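Local coordinates for X-PRO dipeptidase (Streptococcus pyogenes M1 GAS, PDB 3O5V), which is the N-terminal domain of a putative manganese-dependent Xaa-Pro dipeptidase, which as a whole probably cleaves dipeptides ending in proline, at residues I8-Y11 with L12-G16; N81-E84 with K85-A88; D103-V107 with N108-G112; F56-A59 with L60-A63; F22-P25 with V26-N29. All blocks are in the same frame, centred on the assembly; numbering follows the deposited sequence.

In the fold
Five local contacts follow one another along the chain; each joins neighbouring residues, and none nests within or crosses another. Interaction 1 lies at the end of helix 3-14. Interaction 5 is the turn from strand 19-22 into helix 25-32, and its Phe22 packs on Ile8 of interaction 1. Interaction 4 leads strand 54-58 into helix 62-68. Interaction 2 starts helix 82-89, whose Lys85 and Ile86 pack on Phe56 of interaction 4. Interaction 3 starts helix 107-114. It touches interaction 5 through His104 and Leu105, and interaction 2 through Trp83. Together they mark one helix end and four helix starts around the mixed sheet.

Interaction 1: residues I8-Y11 with L12-G16; sequences IRLY and LDQKG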
loop_
_atom_site.group_PDB
_atom_site.type_symbol
_atom_site.label_atom_id
_atom_site.label_comp_id
_atom_site.label_asym_id
_atom_site.label_seq_id
_atom_site.Cartn_x
_atom_site.Cartn_y
_atom_site.Cartn_z
ATOM N N ILE A 8 -11.853 4.465 2.651
ATOM C CA ILE A 8 -11.310 3.173 2.182
ATOM C C ILE A 8 -11.585 2.080 3.200
ATOM O O ILE A 8 -12.035 0.989 2.838
ATOM C CB ILE A 8 -9.804 3.245 1.845
ATOM C CG1 ILE A 8 -9.618 4.098 0.593
ATOM C CG2 ILE A 8 -9.210 1.836 1.616
ATOM C CD1 ILE A 8 -8.312 4.805 0.567
ATOM N N ARG A 9 -11.342 2.371 4.478
ATOM C CA ARG A 9 -11.610 1.401 5.522
ATOM C C ARG A 9 -13.093 0.989 5.584
ATOM O O ARG A 9 -13.387 -0.194 5.785
ATOM C CB ARG A 9 -11.059 1.860 6.879
ATOM C CG ARG A 9 -9.502 1.862 6.930
ATOM C CD ARG A 9 -8.973 2.231 8.309
ATOM N NE ARG A 9 -9.132 3.667 8.569
ATOM C CZ ARG A 9 -8.180 4.584 8.402
ATOM N NH1 ARG A 9 -6.954 4.237 7.993
ATOM N NH2 ARG A 9 -8.455 5.864 8.659
ATOM N N LEU A 10 -14.013 1.932 5.354
ATOM C CA LEU A 10 -15.438 1.596 5.287
ATOM C C LEU A 10 -15.689 0.644 4.115
ATOM O O LEU A 10 -16.380 -0.378 4.256
ATOM C CB LEU A 10 -16.277 2.865 5.121
ATOM C CG LEU A 10 -17.685 2.929 5.736
ATOM C CD1 LEU A 10 -18.545 3.967 5.019
ATOM C CD2 LEU A 10 -18.392 1.585 5.844
ATOM N N TYR A 11 -15.124 0.990 2.961
ATOM C CA TYR A 11 -15.260 0.172 1.747
ATOM C C TYR A 11 -14.820 -1.269 1.969
ATOM O O TYR A 11 -15.554 -2.208 1.627
ATOM C CB TYR A 11 -14.455 0.786 0.602
ATOM C CG TYR A 11 -14.562 0.008 -0.695
ATOM C CD1 TYR A 11 -15.751 -0.010 -1.427
ATOM C CD2 TYR A 11 -13.472 -0.711 -1.187
ATOM C CE1 TYR A 11 -15.848 -0.706 -2.630
ATOM C CE2 TYR A 11 -13.560 -1.414 -2.385
ATOM C CZ TYR A 11 -14.751 -1.414 -3.093
ATOM O OH TYR A 11 -14.842 -2.112 -4.272
ATOM N N LEU A 12 -13.625 -1.443 2.536
ATOM C CA LEU A 12 -13.111 -2.757 2.904
ATOM C C LEU A 12 -14.069 -3.520 3.825
ATOM O O LEU A 12 -14.328 -4.707 3.609
ATOM C CB LEU A 12 -11.731 -2.621 3.558
ATOM C CG LEU A 12 -10.612 -2.070 2.662
ATOM C CD1 LEU A 12 -9.377 -1.766 3.504
ATOM C CD2 LEU A 12 -10.277 -3.047 1.522
ATOM N N ASP A 13 -14.605 -2.836 4.835
ATOM C CA ASP A 13 -15.554 -3.463 5.754
ATOM C C ASP A 13 -16.835 -3.883 5.047
ATOM O O ASP A 13 -17.328 -4.982 5.288
ATOM C CB ASP A 13 -15.857 -2.555 6.945
ATOM C CG ASP A 13 -14.741 -2.560 7.989
ATOM O OD1 ASP A 13 -13.842 -3.433 7.943
ATOM O OD2 ASP A 13 -14.766 -1.677 8.872
ATOM N N GLN A 14 -17.356 -3.020 4.175
ATOM C CA GLN A 14 -18.505 -3.347 3.327
ATOM C C GLN A 14 -18.264 -4.532 2.371
ATOM O O GLN A 14 -19.216 -5.263 2.044
ATOM C CB GLN A 14 -18.934 -2.121 2.532
ATOM C CG GLN A 14 -19.624 -1.057 3.387
ATOM C CD GLN A 14 -19.775 0.287 2.695
ATOM O OE1 GLN A 14 -19.075 0.599 1.730
ATOM N NE2 GLN A 14 -20.682 1.099 3.203
ATOM N N LYS A 15 -17.013 -4.720 1.931
ATOM C CA LYS A 15 -16.644 -5.835 1.039
ATOM C C LYS A 15 -16.126 -7.052 1.793
ATOM O O LYS A 15 -15.741 -8.062 1.175
ATOM C CB LYS A 15 -15.603 -5.394 -0.007
ATOM C CG LYS A 15 -15.990 -4.160 -0.819
ATOM C CD LYS A 15 -17.321 -4.339 -1.560
ATOM C CE LYS A 15 -17.123 -4.896 -2.953
ATOM N NZ LYS A 15 -18.413 -4.921 -3.710
ATOM N N GLY A 16 -16.108 -6.966 3.122
ATOM C CA GLY A 16 -15.550 -8.022 3.966
ATOM C C GLY A 16 -14.102 -8.331 3.640
ATOM O O GLY A 16 -13.692 -9.491 3.660
#
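Lys15 folds back over the ring of Tyr11, one helical turn earlier. Its CB rests near the Tyr11 carbonyl, 3.6 Å from Tyr11 O. The next atom, Lys15 CG, does most of the touching. It lies over one ring face, toward the rim, 3.9 Å from the Tyr11 ring centroid and 14° off the normal, a CH-pi contact. Lys15 CD follows, 4.1 Å from Tyr11 CE1. CE then passes the phenol oxygen, with Lys15 CE 3.8 Å from Tyr11 OH. The lysine chain is bent at chi2 and chi3, which keeps its methylenes near the ring while the amine runs on past it. The Tyr11 ring also meets the ring of Tyr127.

Leu10 and Gln14 approach each other at the exposed side of the helix. Leu10 is modelled in two conformers, so the contact of its CD2 with the Gln14 carboxamide is doubtful. On the buried side the side chains of Ile8 and Leu12 run alongside each other. Ile8 CG2 is 4.1 Å from Leu12 CD1, and both side chains pack on Ala20 of strand 19-22. Arg9 turns elsewhere, to a salt bridge with Asp6.

The backbone bonds run from residue i+4 to residue i. The last of the four, Lys15 N to Tyr11 O, is the most bent at the hydrogen, 138°. Gly16 then takes a positive phi, and its N bonds to Asp13 O. This is a Schellman motif, which ends helix 3-14.

Interaction 2: residues N81-E84 with K85-A88; sequences NPWE and KIKA
Trp83 and Ile86, three residues apart on helix 82-89, extend in the same direction from the helix and touch along their flanks. The touching atoms are Trp83 CE3, on the six-membered ring, and the end methyl Ile86 CD1, 4.0 Å apart. The methyl approaches the indole obliquely. Ile86 CG1 stands beside the backbone N (chi1 -68°), which carries this branch back along the helix over the previous turn. There it also passes the Pro82 carbonyl, with Ile86 CG1 3.3 Å from Pro82 O. Pro82 adds its own ring to the group: its CG sits 3.9 Å above the Trp83 ring plane, toward the rim of the indole.

The next shell is the backbone. Ile86 N bonds to Pro82 O at 2.9 Å, and this fixes the isoleucine relative to the proline. Lys87 N bonds to Trp83 O in a nearly straight bond, 173° at the hydrogen. Lys85 N bonds to Asn81 O, and Ala88 N to Glu84 O.

At the helix start Asn81 is the N-cap. Its OD1 accepts from Glu84 N at 3.0 Å, the donor lying above the carbonyl plane. A second bond to OD1, from Trp83 N, is weak. Farther out, Ile86 packs on Phe44, Phe46 and Phe56 of the sheet. The amine of Lys87 bonds to Thr93.

Ile86 thus seats the helix on the sheet, while Trp83 packs toward helix 107-114 and Ile116. One amide oxygen serves Glu84 N and, weakly, Trp83 N, backbone N-H groups that have no earlier helical turn to supply a carbonyl.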
loop_
_atom_site.group_PDB
_atom_site.type_symbol
_atom_site.label_atom_id
_atom_site.label_comp_id
_atom_site.label_asym_id
_atom_site.label_seq_id
_atom_site.Cartn_x
_atom_site.Cartn_y
_atom_site.Cartn_z
ATOM N N ASN A 81 16.294 -6.871 0.303
ATOM C CA ASN A 81 15.256 -7.429 -0.549
ATOM C C ASN A 81 13.937 -6.758 -0.136
ATOM O O ASN A 81 13.536 -6.880 1.020
ATOM C CB ASN A 81 15.175 -8.942 -0.339
ATOM C CG ASN A 81 14.049 -9.589 -1.135
ATOM O OD1 ASN A 81 12.877 -9.249 -0.969
ATOM N ND2 ASN A 81 14.399 -10.540 -1.987
ATOM N N PRO A 82 13.263 -6.044 -1.066
ATOM C CA PRO A 82 12.084 -5.277 -0.607
ATOM C C PRO A 82 10.952 -6.161 -0.068
ATOM O O PRO A 82 10.236 -5.752 0.848
ATOM C CB PRO A 82 11.636 -4.514 -1.864
ATOM C CG PRO A 82 12.122 -5.385 -3.016
ATOM C CD PRO A 82 13.442 -5.962 -2.532
ATOM N N TRP A 83 10.798 -7.365 -0.625
ATOM C CA TRP A 83 9.715 -8.256 -0.227
ATOM C C TRP A 83 9.920 -8.780 1.197
ATOM O O TRP A 83 8.975 -8.825 1.990
ATOM C CB TRP A 83 9.551 -9.397 -1.246
ATOM C CG TRP A 83 9.509 -8.859 -2.648
ATOM C CD1 TRP A 83 10.477 -8.973 -3.602
ATOM C CD2 TRP A 83 8.462 -8.068 -3.225
ATOM N NE1 TRP A 83 10.095 -8.318 -4.749
ATOM C CE2 TRP A 83 8.862 -7.749 -4.544
ATOM C CE3 TRP A 83 7.230 -7.593 -2.754
ATOM C CZ2 TRP A 83 8.065 -6.984 -5.408
ATOM C CZ3 TRP A 83 6.430 -6.824 -3.616
ATOM C CH2 TRP A 83 6.856 -6.534 -4.925
ATOM N N GLU A 84 11.164 -9.139 1.517
ATOM C CA GLU A 84 11.528 -9.541 2.879
ATOM C C GLU A 84 11.327 -8.392 3.847
ATOM O O GLU A 84 10.847 -8.593 4.958
ATOM C CB GLU A 84 12.982 -10.024 2.933
ATOM C CG GLU A 84 13.237 -11.210 2.012
ATOM C CD GLU A 84 14.635 -11.821 2.127
ATOM O OE1 GLU A 84 15.559 -11.177 2.684
ATOM O OE2 GLU A 84 14.804 -12.966 1.641
ATOM N N LYS A 85 11.683 -7.182 3.418
ATOM C CA LYS A 85 11.524 -6.008 4.271
ATOM C C LYS A 85 10.050 -5.714 4.593
ATOM O O LYS A 85 9.700 -5.440 5.737
ATOM C CB LYS A 85 12.210 -4.787 3.643
ATOM C CG LYS A 85 12.245 -3.546 4.542
ATOM C CD LYS A 85 13.176 -3.699 5.750
ATOM C CE LYS A 85 13.433 -2.345 6.401
ATOM N NZ LYS A 85 14.346 -2.438 7.570
ATOM N N ILE A 86 9.180 -5.784 3.592
ATOM C CA ILE A 86 7.744 -5.586 3.832
ATOM C C ILE A 86 7.231 -6.584 4.879
ATOM O O ILE A 86 6.518 -6.213 5.820
ATOM C CB ILE A 86 6.925 -5.735 2.536
ATOM C CG1 ILE A 86 7.249 -4.582 1.580
ATOM C CG2 ILE A 86 5.418 -5.804 2.861
ATOM C CD1 ILE A 86 6.922 -4.862 0.085
ATOM N N LYS A 87 7.588 -7.851 4.689
ATOM C CA LYS A 87 7.280 -8.904 5.658
ATOM C C LYS A 87 7.793 -8.536 7.060
ATOM O O LYS A 87 7.084 -8.727 8.044
ATOM C CB LYS A 87 7.860 -10.255 5.192
ATOM C CG LYS A 87 7.650 -11.432 6.171
ATOM C CD LYS A 87 6.175 -11.728 6.393
ATOM C CE LYS A 87 5.981 -12.887 7.387
ATOM N NZ LYS A 87 4.540 -13.174 7.622
ATOM N N ALA A 88 9.004 -7.985 7.137
ATOM C CA ALA A 88 9.626 -7.646 8.422
ATOM C C ALA A 88 8.957 -6.464 9.131
ATOM O O ALA A 88 8.856 -6.464 10.366
ATOM C CB ALA A 88 11.130 -7.384 8.242
#

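Interaction 3: residues D103-V107 with N108-G112; sequences DHLNV and NKFHG
Leu105 reaches over the first turn of helix 107-114 because its CG is anti to the backbone N (chi1 -164°) and chi2 is 64°. Its two methyls then part toward different residues of that turn. Asn106 is the N-cap of the helix, and its chi1 of 70° swings the amide back over the first backbone N-H groups. That amide is probably turned over in the model, which leaves its individual polar contacts unsettled.

One methyl, Leu105 CD1, meets Lys109 at its base, 3.7 Å from Lys109 CB. The other, Leu105 CD2, touches Phe110 CB at 4.2 Å, the two side chains crossing at about a right angle. The same methyl reaches the near part of the Phe110 ring obliquely, at CD1. Beyond it the ring makes an edge-to-face contact with Phe121. The chain of Lys109 is extended beyond CG and runs back along the preceding loop. Lys109 NZ donates weakly to a water, which in turn donates to His104 O. The amine is also 4.2 Å from His104 NE2. If the histidine is charged, that proximity would be slightly unfavourable.

The main chain closes the first turn. Phe110 N bonds to Asn106 O at 3.0 Å, with the donor in the carbonyl plane. His111 N bonds to Val107 O at 2.9 Å. The loop packs on its neighbour too, with His104 against Ser23 and Asp24.

One turn apart, Val107 and His111 are stacked along the helix. Val107 CG1 sits over a face of the imidazole, a CH-pi contact 3.9 Å from the His111 ring centroid, and its nearest ring atom is His111 CE1.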
loop_
_atom_site.group_PDB
_atom_site.type_symbol
_atom_site.label_atom_id
_atom_site.label_comp_id
_atom_site.label_asym_id
_atom_site.label_seq_id
_atom_site.Cartn_x
_atom_site.Cartn_y
_atom_site.Cartn_z
ATOM N N ASP A 103 -5.045 -2.028 -12.532
ATOM C CA ASP A 103 -4.650 -1.171 -13.670
ATOM C C ASP A 103 -3.253 -0.560 -13.597
ATOM O O ASP A 103 -2.782 0.030 -14.576
ATOM C CB ASP A 103 -5.660 -0.056 -13.943
ATOM C CG ASP A 103 -6.693 -0.453 -14.977
ATOM O OD1 ASP A 103 -6.386 -1.291 -15.857
ATOM O OD2 ASP A 103 -7.815 0.076 -14.898
ATOM N N HIS A 104 -2.599 -0.680 -12.445
ATOM C CA HIS A 104 -1.266 -0.114 -12.286
ATOM C C HIS A 104 -0.216 -1.170 -11.921
ATOM O O HIS A 104 0.899 -1.170 -12.437
ATOM C CB HIS A 104 -1.262 1.023 -11.249
ATOM C CG HIS A 104 0.117 1.433 -10.863
ATOM N ND1 HIS A 104 0.831 2.394 -11.552
ATOM C CD2 HIS A 104 0.955 0.937 -9.926
ATOM C CE1 HIS A 104 2.036 2.502 -11.021
ATOM N NE2 HIS A 104 2.134 1.635 -10.029
ATOM N N LEU A 105 -0.584 -2.061 -11.012
ATOM C CA LEU A 105 0.329 -3.068 -10.504
ATOM C C LEU A 105 0.795 -3.990 -11.643
ATOM O O LEU A 105 -0.038 -4.616 -12.302
ATOM C CB LEU A 105 -0.428 -3.879 -9.452
ATOM C CG LEU A 105 0.288 -4.775 -8.457
ATOM C CD1 LEU A 105 1.169 -3.957 -7.532
ATOM C CD2 LEU A 105 -0.797 -5.499 -7.671
ATOM N N ASN A 106 2.104 -4.075 -11.873
ATOM C CA ASN A 106 2.608 -4.996 -12.892
ATOM C C ASN A 106 2.635 -6.440 -12.363
ATOM O O ASN A 106 2.478 -6.675 -11.157
ATOM C CB ASN A 106 3.937 -4.508 -13.529
ATOM C CG ASN A 106 5.147 -4.568 -12.576
ATOM O OD1 ASN A 106 5.959 -3.629 -12.501
ATOM N ND2 ASN A 106 5.300 -5.674 -11.899
ATOM N N VAL A 107 2.787 -7.408 -13.262
ATOM C CA VAL A 107 2.716 -8.817 -12.864
ATOM C C VAL A 107 3.840 -9.214 -11.895
ATOM O O VAL A 107 3.610 -9.988 -10.958
ATOM C CB VAL A 107 2.677 -9.745 -14.111
ATOM C CG1 VAL A 107 2.674 -11.210 -13.708
ATOM C CG2 VAL A 107 1.432 -9.439 -14.919
ATOM N N ASN A 108 5.037 -8.679 -12.101
ATOM C CA ASN A 108 6.152 -8.968 -11.185
ATOM C C ASN A 108 5.869 -8.493 -9.754
ATOM O O ASN A 108 6.118 -9.235 -8.803
ATOM C CB ASN A 108 7.483 -8.407 -11.699
ATOM C CG ASN A 108 8.257 -9.407 -12.564
ATOM O OD1 ASN A 108 7.993 -10.615 -12.551
ATOM N ND2 ASN A 108 9.221 -8.900 -13.319
ATOM N N LYS A 109 5.327 -7.276 -9.614
ATOM C CA LYS A 109 4.948 -6.740 -8.294
ATOM C C LYS A 109 3.830 -7.567 -7.653
ATOM O O LYS A 109 3.868 -7.842 -6.443
ATOM C CB LYS A 109 4.513 -5.269 -8.386
ATOM C CG LYS A 109 5.624 -4.288 -8.654
ATOM C CD LYS A 109 5.108 -2.848 -8.590
ATOM C CE LYS A 109 6.184 -1.872 -9.030
ATOM N NZ LYS A 109 5.653 -0.487 -9.014
ATOM N N PHE A 110 2.839 -7.953 -8.462
ATOM C CA PHE A 110 1.726 -8.801 -8.041
ATOM C C PHE A 110 2.221 -10.131 -7.486
ATOM O O PHE A 110 1.824 -10.540 -6.388
ATOM C CB PHE A 110 0.773 -9.024 -9.224
ATOM C CG PHE A 110 -0.422 -9.894 -8.923
ATOM C CD1 PHE A 110 -1.260 -9.634 -7.833
ATOM C CD2 PHE A 110 -0.748 -10.949 -9.779
ATOM C CE1 PHE A 110 -2.383 -10.438 -7.580
ATOM C CE2 PHE A 110 -1.871 -11.751 -9.541
ATOM C CZ PHE A 110 -2.689 -11.498 -8.433
ATOM N N HIS A 111 3.118 -10.780 -8.227
ATOM C CA HIS A 111 3.750 -12.013 -7.751
ATOM C C HIS A 111 4.623 -11.804 -6.502
ATOM O O HIS A 111 4.595 -12.617 -5.577
ATOM C CB HIS A 111 4.538 -12.681 -8.883
ATOM C CG HIS A 111 3.669 -13.297 -9.936
ATOM N ND1 HIS A 111 4.140 -13.628 -11.189
ATOM C CD2 HIS A 111 2.354 -13.633 -9.928
ATOM C CE1 HIS A 111 3.160 -14.160 -11.899
ATOM N NE2 HIS A 111 2.063 -14.167 -11.162
ATOM N N GLY A 112 5.371 -10.703 -6.464
ATOM C CA GLY A 112 6.102 -10.304 -5.261
ATOM C C GLY A 112 5.202 -10.240 -4.036
ATOM O O GLY A 112 5.524 -10.806 -2.984
HETATM O O HOH W 1 3.454 -1.322 -11.270
#

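Interaction 4: residues F56-A59 with L60-A63; sequences FVPA and LEVA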
loop_
_atom_site.group_PDB
_atom_site.type_symbol
_atom_site.label_atom_id
_atom_site.label_comp_id
_atom_site.label_asym_id
_atom_site.label_seq_id
_atom_site.Cartn_x
_atom_site.Cartn_y
_atom_site.Cartn_z
ATOM N N PHE A 56 5.175 2.290 2.482
ATOM C CA PHE A 56 6.456 1.617 2.198
ATOM C C PHE A 56 7.132 2.274 0.993
ATOM O O PHE A 56 6.542 2.322 -0.094
ATOM C CB PHE A 56 6.216 0.118 1.912
ATOM C CG PHE A 56 7.491 -0.658 1.681
ATOM C CD1 PHE A 56 8.281 -1.052 2.757
ATOM C CD2 PHE A 56 7.903 -0.986 0.388
ATOM C CE1 PHE A 56 9.498 -1.754 2.557
ATOM C CE2 PHE A 56 9.102 -1.699 0.172
ATOM C CZ PHE A 56 9.900 -2.074 1.268
ATOM N N VAL A 57 8.359 2.776 1.181
ATOM C CA VAL A 57 9.066 3.546 0.151
ATOM C C VAL A 57 10.562 3.182 0.063
ATOM O O VAL A 57 11.109 2.591 0.988
ATOM C CB VAL A 57 8.949 5.100 0.419
ATOM C CG1 VAL A 57 7.516 5.592 0.187
ATOM C CG2 VAL A 57 9.414 5.465 1.846
ATOM N N PRO A 58 11.235 3.563 -1.043
ATOM C CA PRO A 58 12.702 3.517 -0.993
ATOM C C PRO A 58 13.235 4.391 0.139
ATOM O O PRO A 58 12.660 5.455 0.423
ATOM C CB PRO A 58 13.121 4.119 -2.331
ATOM C CG PRO A 58 11.901 4.029 -3.218
ATOM C CD PRO A 58 10.732 4.124 -2.306
ATOM N N ALA A 59 14.336 3.965 0.758
ATOM C CA ALA A 59 14.957 4.705 1.861
ATOM C C ALA A 59 15.159 6.166 1.486
ATOM O O ALA A 59 14.977 7.052 2.315
ATOM C CB ALA A 59 16.298 4.081 2.220
ATOM N N LEU A 60 15.531 6.418 0.233
ATOM C CA LEU A 60 15.795 7.797 -0.200
ATOM C C LEU A 60 14.562 8.722 -0.110
ATOM O O LEU A 60 14.704 9.963 -0.085
ATOM C CB LEU A 60 16.424 7.811 -1.593
ATOM C CG LEU A 60 15.564 7.401 -2.793
ATOM C CD1 LEU A 60 14.843 8.620 -3.340
ATOM C CD2 LEU A 60 16.440 6.795 -3.874
ATOM N N GLU A 61 13.373 8.120 -0.050
ATOM C CA GLU A 61 12.102 8.877 0.054
ATOM C C GLU A 61 11.560 9.091 1.479
ATOM O O GLU A 61 10.593 9.850 1.666
ATOM C CB GLU A 61 11.007 8.174 -0.764
ATOM C CG GLU A 61 11.238 8.137 -2.249
ATOM C CD GLU A 61 11.042 9.477 -2.935
ATOM O OE1 GLU A 61 10.606 10.457 -2.276
ATOM O OE2 GLU A 61 11.303 9.537 -4.157
ATOM N N VAL A 62 12.141 8.409 2.471
ATOM C CA VAL A 62 11.583 8.420 3.842
ATOM C C VAL A 62 11.433 9.839 4.405
ATOM O O VAL A 62 10.359 10.209 4.913
ATOM C CB VAL A 62 12.401 7.516 4.834
ATOM C CG1 VAL A 62 11.901 7.682 6.262
ATOM C CG2 VAL A 62 12.302 6.053 4.432
ATOM N N ALA A 63 12.500 10.623 4.304
ATOM C CA ALA A 63 12.518 11.982 4.865
ATOM C C ALA A 63 11.422 12.866 4.267
ATOM O O ALA A 63 10.665 13.494 5.001
ATOM C CB ALA A 63 13.885 12.621 4.686
HETATM O O HOH W 2 15.144 9.650 3.458
#
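Glu61 N bonds to Pro58 O at 2.8 Å, and Val62 N bonds to Ala59 O at 3.1 Å. Both donors sit well above their carbonyl planes. Each bond spans three residues, so the chain makes tight consecutive turns on leaving strand 54-58. A water extends the second turn. It donates to Ala59 O and accepts from Ala63 N, so Ala59 O is gripped by two donors.

The side chains pack beside these bonds. Pro58 and Glu61 lie side by side, with Pro58 CD 4.0 Å from Glu61 CG. The glutamate chain is bent at chi2 (-73°), and its carboxylate forms a salt bridge with Arg64. A bound glycerol, probably from crystallisation, also lies by it. Val57 faces the start of the helix from the strand. Its CG2 meets Val62 CG2 at 3.9 Å, and its CB meets Glu61 CB. On the outer side Leu60 CG approaches Pro58 CB at 4.1 Å.

Residues 56-63 form the link from strand to helix in the beta-alpha-beta unit of strand 54-58, helix 62-68 and strand 73-76. The three-residue bonds turn the chain, the water bridges Ala59 O to Ala63 N, and the two valines pack the strand on the helix start.

Interaction 5: residues F22-P25 with V26-N29; sequences FSDP and VTIN
The Phe22 ring and the Asp24 carboxylate are the two flat groups here. Thr27 CG2 approaches the ring obliquely and lies 3.7 Å from Phe22 CD1. The side chains of Phe22 and Thr27 cross at about a right angle. The Phe22 side chain also touches Leu45, Val47 and Val128, and Ile8 meets the ring at CZ. Phe22 packs on Ile28 through its base, with Phe22 CB 4.0 Å from Ile28 CG1.

The Asp24 carboxylate is met from above its plane, 36° out of it, by Val26 N. This bond, Val26 N to Asp24 OD1, is 2.9 Å long. Asp24 CG is anti to the backbone N (chi1 -173°), which brings the carboxylate round beside Val26. Val26 CB also touches the acceptor, 3.4 Å from Asp24 OD1. Asp24 is thus the N-cap of helix 25-32. Pro25 follows as the first helical residue; its nitrogen carries no hydrogen and needs no acceptor.

The backbone bonds of the first turn complete the start. Ile28 N bonds to Asp24 O at 2.9 Å, and Asn29 N to Pro25 O at 3.0 Å. Thr27 OG1 lies 3.5 Å from Asp24 CB, but its hydrogen bond goes to Glu101. The other carboxylate oxygen of Glu101 accepts from Ser23 N and Asp24 N, so this residue braces the turn from outside.

Two acids therefore serve backbone N-H groups at the strand-to-helix turn. The negative charge of Asp24 at the helix start would probably interact favourably with the helix dipole.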
loop_
_atom_site.group_PDB
_atom_site.type_symbol
_atom_site.label_atom_id
_atom_site.label_comp_id
_atom_site.label_asym_id
_atom_site.label_seq_id
_atom_site.Cartn_x
_atom_site.Cartn_y
_atom_site.Cartn_z
ATOM N N PHE A 22 -2.288 0.041 -2.248
ATOM C CA PHE A 22 -2.172 0.980 -3.361
ATOM C C PHE A 22 -0.745 1.005 -3.897
ATOM O O PHE A 22 0.198 0.885 -3.117
ATOM C CB PHE A 22 -2.650 2.370 -2.939
ATOM C CG PHE A 22 -4.093 2.395 -2.509
ATOM C CD1 PHE A 22 -5.109 2.605 -3.442
ATOM C CD2 PHE A 22 -4.439 2.176 -1.175
ATOM C CE1 PHE A 22 -6.460 2.620 -3.044
ATOM C CE2 PHE A 22 -5.778 2.191 -0.761
ATOM C CZ PHE A 22 -6.790 2.406 -1.708
ATOM N N SER A 23 -0.592 1.114 -5.222
ATOM C CA SER A 23 0.747 1.141 -5.841
ATOM C C SER A 23 0.969 2.331 -6.783
ATOM O O SER A 23 2.119 2.692 -7.067
ATOM C CB SER A 23 1.049 -0.177 -6.573
ATOM O OG SER A 23 0.023 -0.440 -7.520
ATOM N N ASP A 24 -0.120 2.921 -7.295
ATOM C CA ASP A 24 -0.020 3.952 -8.317
ATOM C C ASP A 24 0.367 5.238 -7.598
ATOM O O ASP A 24 -0.367 5.666 -6.689
ATOM C CB ASP A 24 -1.385 4.106 -9.026
ATOM C CG ASP A 24 -1.345 5.050 -10.239
ATOM O OD1 ASP A 24 -0.562 6.027 -10.273
ATOM O OD2 ASP A 24 -2.143 4.811 -11.167
ATOM N N PRO A 25 1.508 5.856 -7.983
ATOM C CA PRO A 25 1.897 7.131 -7.349
ATOM C C PRO A 25 0.788 8.195 -7.373
ATOM O O PRO A 25 0.673 9.004 -6.432
ATOM C CB PRO A 25 3.069 7.595 -8.209
ATOM C CG PRO A 25 3.700 6.316 -8.685
ATOM C CD PRO A 25 2.532 5.388 -8.936
ATOM N N VAL A 26 -0.031 8.194 -8.421
ATOM C CA VAL A 26 -1.106 9.199 -8.531
ATOM C C VAL A 26 -2.196 8.980 -7.488
ATOM O O VAL A 26 -2.660 9.946 -6.858
ATOM C CB VAL A 26 -1.699 9.258 -9.974
ATOM C CG1 VAL A 26 -2.883 10.220 -10.041
ATOM C CG2 VAL A 26 -0.575 9.641 -10.995
ATOM N N THR A 27 -2.600 7.715 -7.302
ATOM C CA THR A 27 -3.578 7.356 -6.271
ATOM C C THR A 27 -3.007 7.628 -4.880
ATOM O O THR A 27 -3.719 8.116 -4.004
ATOM C CB THR A 27 -4.017 5.868 -6.379
ATOM O OG1 THR A 27 -4.289 5.548 -7.753
ATOM C CG2 THR A 27 -5.295 5.623 -5.559
ATOM N N ILE A 28 -1.731 7.310 -4.668
ATOM C CA ILE A 28 -1.121 7.524 -3.354
ATOM C C ILE A 28 -1.098 9.025 -3.006
ATOM O O ILE A 28 -1.385 9.411 -1.867
ATOM C CB ILE A 28 0.287 6.848 -3.252
ATOM C CG1 ILE A 28 0.118 5.310 -3.247
ATOM C CG2 ILE A 28 1.027 7.321 -1.999
ATOM C CD1 ILE A 28 1.459 4.502 -3.271
ATOM N N ASN A 29 -0.801 9.869 -3.992
ATOM C CA ASN A 29 -0.821 11.326 -3.774
ATOM C C ASN A 29 -2.260 11.820 -3.522
ATOM O O ASN A 29 -2.517 12.683 -2.652
ATOM C CB ASN A 29 -0.191 12.032 -4.979
ATOM C CG ASN A 29 0.167 13.485 -4.702
ATOM O OD1 ASN A 29 0.434 13.865 -3.561
ATOM N ND2 ASN A 29 0.227 14.292 -5.763
#